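Local structure of cell wall surface anchor family protein (Streptococcus agalactiae serogroup V, 3PF2) at residues Ser35-Asn40 against Glu105-Met110; Gly63-Gly68 against Ile93-Glu98; Asp203-Asp208 against Asp283-Phe288. The protein is the major (backbone) pilin GBS80, which builds the shaft of the type 1 pilus, here a calcium-binding C-terminal fragment of two immunoglobulin-like domains. All blocks are in the same frame, centred on the assembly; numbering follows the deposited sequence.

How the contacts relate
Contacts 1 and 2 lie in the first domain of the fragment, probably the CNA A type one, their centres 12 Å apart, whereas contact 3 sits in the prealbumin-like domain, about 52 Å from contact 1 and 46 Å from contact 2, centre to centre. Contact 2 is nested in the chain loop closed by contact 1, and the two touch: Leu107 CD2 packs on Ile67 CG2 at 3.6 Å, so the segment 105-110 rests on strand 57-67. Neither contact is part of a calcium site, though both sites lie in the same region: the side chain of Pro38 is about 13 Å from a bound calcium ion, and that of Ile93 about 10 Å from that of calcium ligand Lys11. Contact 3 lies away from both sites.

Contact 1 (Ser35-Asn40 against Glu105-Met110); sequences STIPAN and ELLKGM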
loop_
_atom_site.group_PDB
_atom_site.type_symbol
_atom_site.label_atom_id
_atom_site.label_comp_id
_atom_site.label_asym_id
_atom_site.label_seq_id
_atom_site.Cartn_x
_atom_site.Cartn_y
_atom_site.Cartn_z
ATOM N N SER A 35 16.254 6.656 -8.974
ATOM C CA SER A 35 17.718 6.596 -9.019
ATOM C C SER A 35 18.261 7.847 -9.653
ATOM O O SER A 35 17.701 8.350 -10.616
ATOM C CB SER A 35 18.184 5.415 -9.874
ATOM O OG SER A 35 19.604 5.329 -9.863
ATOM N N THR A 36 19.375 8.340 -9.138
ATOM C CA THR A 36 20.135 9.328 -9.892
ATOM C C THR A 36 20.761 8.657 -11.123
ATOM O O THR A 36 20.976 7.445 -11.148
ATOM C CB THR A 36 21.225 10.028 -9.042
ATOM O OG1 THR A 36 22.188 9.060 -8.605
ATOM C CG2 THR A 36 20.618 10.695 -7.827
ATOM N N ILE A 37 21.005 9.460 -12.149
ATOM C CA ILE A 37 21.600 8.976 -13.393
ATOM C C ILE A 37 22.850 9.809 -13.669
ATOM O O ILE A 37 22.786 11.031 -13.634
ATOM C CB ILE A 37 20.594 9.089 -14.579
ATOM C CG1 ILE A 37 19.376 8.178 -14.383
ATOM C CG2 ILE A 37 21.283 8.799 -15.904
ATOM C CD1 ILE A 37 19.673 6.667 -14.265
ATOM N N PRO A 38 23.999 9.149 -13.935
ATOM C CA PRO A 38 25.189 9.910 -14.338
ATOM C C PRO A 38 25.178 10.271 -15.824
ATOM O O PRO A 38 24.557 9.566 -16.625
ATOM C CB PRO A 38 26.330 8.939 -14.039
ATOM C CG PRO A 38 25.724 7.595 -14.229
ATOM C CD PRO A 38 24.281 7.712 -13.791
ATOM N N ALA A 39 25.864 11.357 -16.189
ATOM C CA ALA A 39 26.018 11.722 -17.602
ATOM C C ALA A 39 26.788 10.665 -18.403
ATOM O O ALA A 39 26.561 10.500 -19.609
ATOM C CB ALA A 39 26.672 13.102 -17.743
ATOM N N ASN A 40 27.683 9.938 -17.734
ATOM C CA ASN A 40 28.379 8.807 -18.369
ATOM C C ASN A 40 27.605 7.476 -18.350
ATOM O O ASN A 40 28.190 6.386 -18.462
ATOM C CB ASN A 40 29.808 8.647 -17.818
ATOM C CG ASN A 40 29.845 8.324 -16.320
ATOM O OD1 ASN A 40 28.854 7.906 -15.720
ATOM N ND2 ASN A 40 31.010 8.519 -15.718
ATOM N N GLU A 105 21.969 9.821 -24.459
ATOM C CA GLU A 105 21.699 10.944 -25.372
ATOM C C GLU A 105 20.466 11.749 -24.982
ATOM O O GLU A 105 20.442 12.968 -25.150
ATOM C CB GLU A 105 21.576 10.480 -26.828
ATOM C CG GLU A 105 22.870 10.579 -27.634
ATOM C CD GLU A 105 23.522 11.957 -27.567
ATOM O OE1 GLU A 105 22.857 12.974 -27.884
ATOM O OE2 GLU A 105 24.714 12.019 -27.197
ATOM N N LEU A 106 19.454 11.060 -24.459
ATOM C CA LEU A 106 18.239 11.708 -23.957
ATOM C C LEU A 106 18.522 12.713 -22.834
ATOM O O LEU A 106 17.761 13.670 -22.642
ATOM C CB LEU A 106 17.229 10.663 -23.481
ATOM C CG LEU A 106 16.745 9.621 -24.487
ATOM C CD1 LEU A 106 15.821 8.628 -23.809
ATOM C CD2 LEU A 106 16.055 10.267 -25.693
ATOM N N LEU A 107 19.623 12.501 -22.114
ATOM C CA LEU A 107 20.005 13.365 -20.995
ATOM C C LEU A 107 20.538 14.734 -21.419
ATOM O O LEU A 107 20.666 15.638 -20.590
ATOM C CB LEU A 107 21.051 12.669 -20.113
ATOM C CG LEU A 107 20.831 11.221 -19.667
ATOM C CD1 LEU A 107 22.102 10.679 -19.030
ATOM C CD2 LEU A 107 19.649 11.100 -18.709
ATOM N N LYS A 108 20.857 14.886 -22.701
ATOM C CA LYS A 108 21.483 16.111 -23.179
ATOM C C LYS A 108 20.576 17.320 -22.954
ATOM O O LYS A 108 19.400 17.315 -23.331
ATOM C CB LYS A 108 21.885 15.975 -24.653
ATOM C CG LYS A 108 23.099 15.060 -24.889
ATOM C CD LYS A 108 24.423 15.821 -24.884
ATOM C CE LYS A 108 24.532 16.783 -26.078
ATOM N NZ LYS A 108 25.931 17.251 -26.312
ATOM N N GLY A 109 21.134 18.335 -22.305
ATOM C CA GLY A 109 20.381 19.522 -21.945
ATOM C C GLY A 109 19.756 19.448 -20.557
ATOM O O GLY A 109 19.325 20.468 -20.022
ATOM N N MET A 110 19.704 18.249 -19.982
ATOM C CA MET A 110 19.143 18.063 -18.643
ATOM C C MET A 110 20.155 18.382 -17.554
ATOM O O MET A 110 21.364 18.236 -17.755
ATOM C CB MET A 110 18.660 16.627 -18.454
ATOM C CG MET A 110 17.327 16.321 -19.102
ATOM S SD MET A 110 16.787 14.638 -18.760
ATOM C CE MET A 110 15.606 14.456 -20.086
#
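Apolar packing of Ile37 and Leu107 carries this contact. The two side chains cross at about a right angle, and the branch methyl CG2 of Ile37 meets the fork of the leucine, 3.7 Å from Leu107 CD1 and 4.0 Å from Leu107 CD2. CG2 stands anti to the backbone N of Ile37, which turns this methyl rather than the longer CG1 arm to Leu107. The same Leu107 CD1 also lies 3.6 Å from Pro38 O and 4.3 Å from Ala39 CA, so one methyl touches the Ile37 side chain and the backbone of the next two residues.

No hydrogen bond spans the two segments; the polar bonds shape each of them separately. Ser35 OG donates to Thr36 O over 2.8 Å, tilted 23° from the carbonyl plane, and Thr36 is paired with Lys8. On the other segment Met110 N bonds to Leu107 O at 2.8 Å, closing a type II beta turn in which Gly109 takes the positive phi (92°) suited to glycine.

The contact thus joins the loop between strands 29-35 and 46-52 to the turn that follows helix 100-106, at one end of the immunoglobulin-like domain.

Contact 2 (Gly63-Gly68 against Ile93-Glu98); sequences GKIKIG and ITFKPE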
loop_
_atom_site.group_PDB
_atom_site.type_symbol
_atom_site.label_atom_id
_atom_site.label_comp_id
_atom_site.label_asym_id
_atom_site.label_seq_id
_atom_site.Cartn_x
_atom_site.Cartn_y
_atom_site.Cartn_z
ATOM N N GLY A 63 4.389 1.500 -14.427
ATOM C CA GLY A 63 3.838 2.644 -15.139
ATOM C C GLY A 63 4.806 3.252 -16.135
ATOM O O GLY A 63 5.646 2.554 -16.707
ATOM N N LYS A 64 4.699 4.562 -16.327
ATOM C CA LYS A 64 5.505 5.235 -17.329
ATOM C C LYS A 64 6.857 5.637 -16.727
ATOM O O LYS A 64 6.913 6.472 -15.829
ATOM C CB LYS A 64 4.751 6.451 -17.863
ATOM C CG LYS A 64 5.172 6.865 -19.258
ATOM C CD LYS A 64 4.197 7.858 -19.905
ATOM C CE LYS A 64 4.305 9.239 -19.276
ATOM N NZ LYS A 64 3.490 10.250 -20.017
ATOM N N ILE A 65 7.935 5.045 -17.241
ATOM C CA ILE A 65 9.293 5.326 -16.744
ATOM C C ILE A 65 9.836 6.613 -17.360
ATOM O O ILE A 65 9.821 6.766 -18.588
ATOM C CB ILE A 65 10.243 4.120 -16.963
ATOM C CG1 ILE A 65 9.703 2.897 -16.218
ATOM C CG2 ILE A 65 11.685 4.450 -16.534
ATOM C CD1 ILE A 65 10.601 1.678 -16.244
ATOM N N LYS A 66 10.305 7.530 -16.503
ATOM C CA LYS A 66 10.701 8.882 -16.900
ATOM C C LYS A 66 12.105 9.227 -16.449
ATOM O O LYS A 66 12.525 8.830 -15.368
ATOM C CB LYS A 66 9.771 9.946 -16.282
ATOM C CG LYS A 66 8.286 9.742 -16.499
ATOM C CD LYS A 66 7.886 9.964 -17.954
ATOM C CE LYS A 66 8.218 11.370 -18.445
ATOM N NZ LYS A 66 7.343 12.432 -17.885
ATOM N N ILE A 67 12.817 9.964 -17.298
ATOM C CA ILE A 67 13.976 10.744 -16.876
ATOM C C ILE A 67 13.706 12.189 -17.255
ATOM O O ILE A 67 13.573 12.517 -18.445
ATOM C CB ILE A 67 15.303 10.255 -17.505
ATOM C CG1 ILE A 67 15.574 8.797 -17.126
ATOM C CG2 ILE A 67 16.442 11.142 -17.040
ATOM C CD1 ILE A 67 16.698 8.136 -17.923
ATOM N N GLY A 68 13.605 13.055 -16.245
ATOM C CA GLY A 68 13.173 14.439 -16.461
ATOM C C GLY A 68 11.850 14.363 -17.194
ATOM O O GLY A 68 10.991 13.567 -16.829
ATOM N N ILE A 93 13.583 -5.143 -13.213
ATOM C CA ILE A 93 13.553 -4.255 -14.373
ATOM C C ILE A 93 14.973 -4.097 -14.905
ATOM O O ILE A 93 15.857 -3.588 -14.219
ATOM C CB ILE A 93 12.931 -2.876 -14.057
ATOM C CG1 ILE A 93 11.479 -3.048 -13.585
ATOM C CG2 ILE A 93 13.032 -1.929 -15.273
ATOM C CD1 ILE A 93 10.898 -1.806 -12.989
ATOM N N THR A 94 15.177 -4.545 -16.139
ATOM C CA THR A 94 16.507 -4.582 -16.733
ATOM C C THR A 94 16.599 -3.555 -17.846
ATOM O O THR A 94 15.874 -3.632 -18.844
ATOM C CB THR A 94 16.820 -5.996 -17.284
ATOM O OG1 THR A 94 16.623 -6.967 -16.254
ATOM C CG2 THR A 94 18.251 -6.081 -17.813
ATOM N N PHE A 95 17.471 -2.574 -17.652
ATOM C CA PHE A 95 17.725 -1.574 -18.667
ATOM C C PHE A 95 18.749 -2.151 -19.628
ATOM O O PHE A 95 19.726 -2.770 -19.201
ATOM C CB PHE A 95 18.122 -0.233 -18.034
ATOM C CG PHE A 95 16.982 0.423 -17.293
ATOM C CD1 PHE A 95 16.628 -0.005 -16.007
ATOM C CD2 PHE A 95 16.240 1.445 -17.890
ATOM C CE1 PHE A 95 15.552 0.578 -15.320
ATOM C CE2 PHE A 95 15.156 2.039 -17.209
ATOM C CZ PHE A 95 14.814 1.598 -15.922
ATOM N N LYS A 96 18.477 -2.012 -20.925
ATOM C CA LYS A 96 19.228 -2.745 -21.950
ATOM C C LYS A 96 20.607 -2.136 -22.141
ATOM O O LYS A 96 20.713 -0.976 -22.522
ATOM C CB LYS A 96 18.473 -2.715 -23.283
ATOM C CG LYS A 96 17.118 -3.391 -23.275
ATOM C CD LYS A 96 16.667 -3.703 -24.700
ATOM C CE LYS A 96 15.394 -4.533 -24.688
ATOM N NZ LYS A 96 15.185 -5.260 -25.970
ATOM N N PRO A 97 21.676 -2.916 -21.866
ATOM C CA PRO A 97 23.030 -2.386 -22.070
ATOM C C PRO A 97 23.277 -1.878 -23.497
ATOM O O PRO A 97 23.899 -0.817 -23.666
ATOM C CB PRO A 97 23.925 -3.577 -21.734
ATOM C CG PRO A 97 23.129 -4.360 -20.737
ATOM C CD PRO A 97 21.707 -4.258 -21.254
ATOM N N GLU A 98 22.751 -2.597 -24.497
ATOM C CA GLU A 98 22.836 -2.167 -25.903
ATOM C C GLU A 98 22.240 -0.770 -26.118
ATOM O O GLU A 98 22.536 -0.111 -27.116
ATOM C CB GLU A 98 22.134 -3.159 -26.853
ATOM C CG GLU A 98 22.210 -4.646 -26.487
ATOM C CD GLU A 98 21.039 -5.101 -25.608
ATOM O OE1 GLU A 98 21.086 -4.853 -24.386
ATOM O OE2 GLU A 98 20.080 -5.719 -26.134
#
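The two facing sheets of the immunoglobulin-like sandwich meet here, with Ile65 of strand 57-67 on one side and Ile93 and Phe95 of strand 90-95 on the other. Ile65 reaches across with its terminal methyl: the side chain is extended at its second torsion (chi2 -175°), which extends CD1 toward the opposite sheet. That methyl lies 4.2 Å from Phe95 CZ, the outermost atom of the ring, approaching it obliquely. It is also 4.5 Å from the branch methyl CG2 of Ile93, a looser approach. Ile93 and Phe95 are two residues apart and both turn inward, so the single methyl of Ile65 packs against both.

The nearest CA atoms, those of Ile65 and Ile93, are 10.8 Å apart, a spacing that leaves room for a layer of side chains and suits the packing of sheet against sheet in a beta sandwich. The backbone bonds run within the separate sheets: Ile65 pairs with Leu72 and Lys66 with Glu133, while Ile93 pairs with Ile49 and Thr94 with Thr79. Around the three side chains the core is filled by more apolar groups. Leu132 touches both Ile65 and Phe95, Ile134 packs on Ile93, and the ring of Phe95 makes an edge-to-face stack with Phe47 of the adjoining strand 46-52.

Contact 3 (Asp203-Asp208 against Asp283-Phe288); sequences DLLASD and DKEIEF
Glu285 OE2 lies 3.5 Å from the methyl CD1 of Leu205, and Glu285 OE1 is 3.7 Å from the same methyl; this is van der Waals contact, and no hydrogen bond crosses between the two segments. Both belong to one antiparallel sheet of the prealbumin-like domain, in which strands 201-206 and 286-290 lie on either side of strand 266-274. The backbone of Leu205 is hydrogen-bonded to Lys269 of that strand, and that of Ile286 to Leu270. The two strands therefore run parallel to each other without being neighbours, and the CA atoms of Leu204 and Ile286, the nearest pair, are 9.8 Å apart. Their side chains reach past the intervening strand, on both faces of the sheet.

On the outer face, the extended glutamate chain carries the carboxylate to Leu205, and both oxygens lie near the one methyl. The two side chains cross at about a right angle. The Glu285 side chain also lies against Lys269 and Lys271 of the intervening strand.

On the inner face, toward the second sheet of the domain, Leu204 packs with Phe288, again with the side chains crossing at about a right angle. Leu204 places CG opposite the backbone N (chi1 172°), and from there CD1 extends to the ring. Phe288 is further held by an edge-to-face stack with Phe186 of strand 178-190. Leu204 CD1 comes to the ring edge, close to the ring plane, lying 3.6 Å from Phe288 CZ and 3.9 Å from Phe288 CE2.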
loop_
_atom_site.group_PDB
_atom_site.type_symbol
_atom_site.label_atom_id
_atom_site.label_comp_id
_atom_site.label_asym_id
_atom_site.label_seq_id
_atom_site.Cartn_x
_atom_site.Cartn_y
_atom_site.Cartn_z
ATOM N N ASP A 203 -24.844 -1.160 7.412
ATOM C CA ASP A 203 -24.111 -0.601 6.272
ATOM C C ASP A 203 -22.821 0.061 6.750
ATOM O O ASP A 203 -22.840 0.864 7.684
ATOM C CB ASP A 203 -24.926 0.473 5.554
ATOM C CG ASP A 203 -26.160 -0.073 4.856
ATOM O OD1 ASP A 203 -26.267 -1.304 4.637
ATOM O OD2 ASP A 203 -27.023 0.766 4.514
ATOM N N LEU A 204 -21.713 -0.249 6.085
ATOM C CA LEU A 204 -20.437 0.406 6.387
ATOM C C LEU A 204 -20.247 1.634 5.506
ATOM O O LEU A 204 -20.326 1.542 4.261
ATOM C CB LEU A 204 -19.265 -0.569 6.213
ATOM C CG LEU A 204 -17.852 0.041 6.303
ATOM C CD1 LEU A 204 -17.474 0.471 7.732
ATOM C CD2 LEU A 204 -16.824 -0.939 5.738
ATOM N N LEU A 205 -20.002 2.773 6.156
ATOM C CA LEU A 205 -19.898 4.072 5.475
ATOM C C LEU A 205 -18.592 4.799 5.818
ATOM O O LEU A 205 -18.034 4.635 6.907
ATOM C CB LEU A 205 -21.067 4.975 5.894
ATOM C CG LEU A 205 -22.496 4.408 5.874
ATOM C CD1 LEU A 205 -23.472 5.421 6.458
ATOM C CD2 LEU A 205 -22.912 4.002 4.465
ATOM N N ALA A 206 -18.127 5.630 4.888
ATOM C CA ALA A 206 -17.081 6.603 5.183
ATOM C C ALA A 206 -17.647 7.703 6.082
ATOM O O ALA A 206 -18.862 7.756 6.319
ATOM C CB ALA A 206 -16.558 7.210 3.894
ATOM N N SER A 207 -16.777 8.582 6.575
ATOM C CA SER A 207 -17.191 9.648 7.495
ATOM C C SER A 207 -18.214 10.588 6.846
ATOM O O SER A 207 -19.082 11.138 7.538
ATOM C CB SER A 207 -15.984 10.435 8.015
ATOM O OG SER A 207 -15.355 11.144 6.968
ATOM N N ASP A 208 -18.119 10.719 5.523
ATOM C CA ASP A 208 -19.002 11.587 4.737
ATOM C C ASP A 208 -20.308 10.905 4.324
ATOM O O ASP A 208 -21.085 11.456 3.532
ATOM C CB ASP A 208 -18.257 12.167 3.517
ATOM C CG ASP A 208 -17.999 11.147 2.413
ATOM O OD1 ASP A 208 -18.225 9.931 2.585
ATOM O OD2 ASP A 208 -17.549 11.575 1.328
ATOM N N ASP A 283 -32.140 5.387 15.413
ATOM C CA ASP A 283 -32.216 6.397 14.362
ATOM C C ASP A 283 -30.994 7.304 14.286
ATOM O O ASP A 283 -31.062 8.385 13.696
ATOM C CB ASP A 283 -33.531 7.195 14.410
ATOM C CG ASP A 283 -33.615 8.142 15.597
ATOM O OD1 ASP A 283 -32.621 8.299 16.346
ATOM O OD2 ASP A 283 -34.703 8.738 15.769
ATOM N N LYS A 284 -29.886 6.842 14.870
ATOM C CA LYS A 284 -28.594 7.525 14.734
ATOM C C LYS A 284 -27.537 6.529 14.300
ATOM O O LYS A 284 -27.519 5.393 14.765
ATOM C CB LYS A 284 -28.189 8.186 16.051
ATOM C CG LYS A 284 -29.146 9.285 16.542
ATOM C CD LYS A 284 -28.892 10.599 15.802
ATOM C CE LYS A 284 -29.219 11.805 16.687
ATOM N NZ LYS A 284 -30.678 12.094 16.694
ATOM N N GLU A 285 -26.653 6.972 13.406
ATOM C CA GLU A 285 -25.540 6.145 12.949
ATOM C C GLU A 285 -24.485 6.047 14.045
ATOM O O GLU A 285 -24.428 6.891 14.951
ATOM C CB GLU A 285 -24.960 6.699 11.643
ATOM C CG GLU A 285 -25.997 6.651 10.506
ATOM C CD GLU A 285 -25.516 7.132 9.150
ATOM O OE1 GLU A 285 -24.510 7.868 9.077
ATOM O OE2 GLU A 285 -26.185 6.786 8.138
ATOM N N ILE A 286 -23.671 5.007 13.958
ATOM C CA ILE A 286 -22.668 4.676 14.968
ATOM C C ILE A 286 -21.287 4.964 14.397
ATOM O O ILE A 286 -20.920 4.405 13.366
ATOM C CB ILE A 286 -22.731 3.170 15.311
ATOM C CG1 ILE A 286 -24.127 2.803 15.845
ATOM C CG2 ILE A 286 -21.588 2.782 16.282
ATOM C CD1 ILE A 286 -24.625 1.475 15.364
ATOM N N GLU A 287 -20.527 5.822 15.062
ATOM C CA GLU A 287 -19.173 6.126 14.605
ATOM C C GLU A 287 -18.172 5.163 15.225
ATOM O O GLU A 287 -18.379 4.661 16.329
ATOM C CB GLU A 287 -18.807 7.580 14.923
ATOM C CG GLU A 287 -19.615 8.588 14.115
ATOM C CD GLU A 287 -19.110 10.023 14.229
ATOM O OE1 GLU A 287 -18.153 10.290 14.996
ATOM O OE2 GLU A 287 -19.679 10.888 13.525
ATOM N N PHE A 288 -17.092 4.876 14.499
ATOM C CA PHE A 288 -15.945 4.190 15.091
ATOM C C PHE A 288 -14.675 4.689 14.446
ATOM O O PHE A 288 -14.731 5.332 13.408
ATOM C CB PHE A 288 -16.049 2.660 14.958
ATOM C CG PHE A 288 -15.981 2.138 13.547
ATOM C CD1 PHE A 288 -14.761 1.680 13.001
ATOM C CD2 PHE A 288 -17.132 2.038 12.772
ATOM C CE1 PHE A 288 -14.694 1.149 11.698
ATOM C CE2 PHE A 288 -17.082 1.516 11.461
ATOM C CZ PHE A 288 -15.868 1.060 10.927
#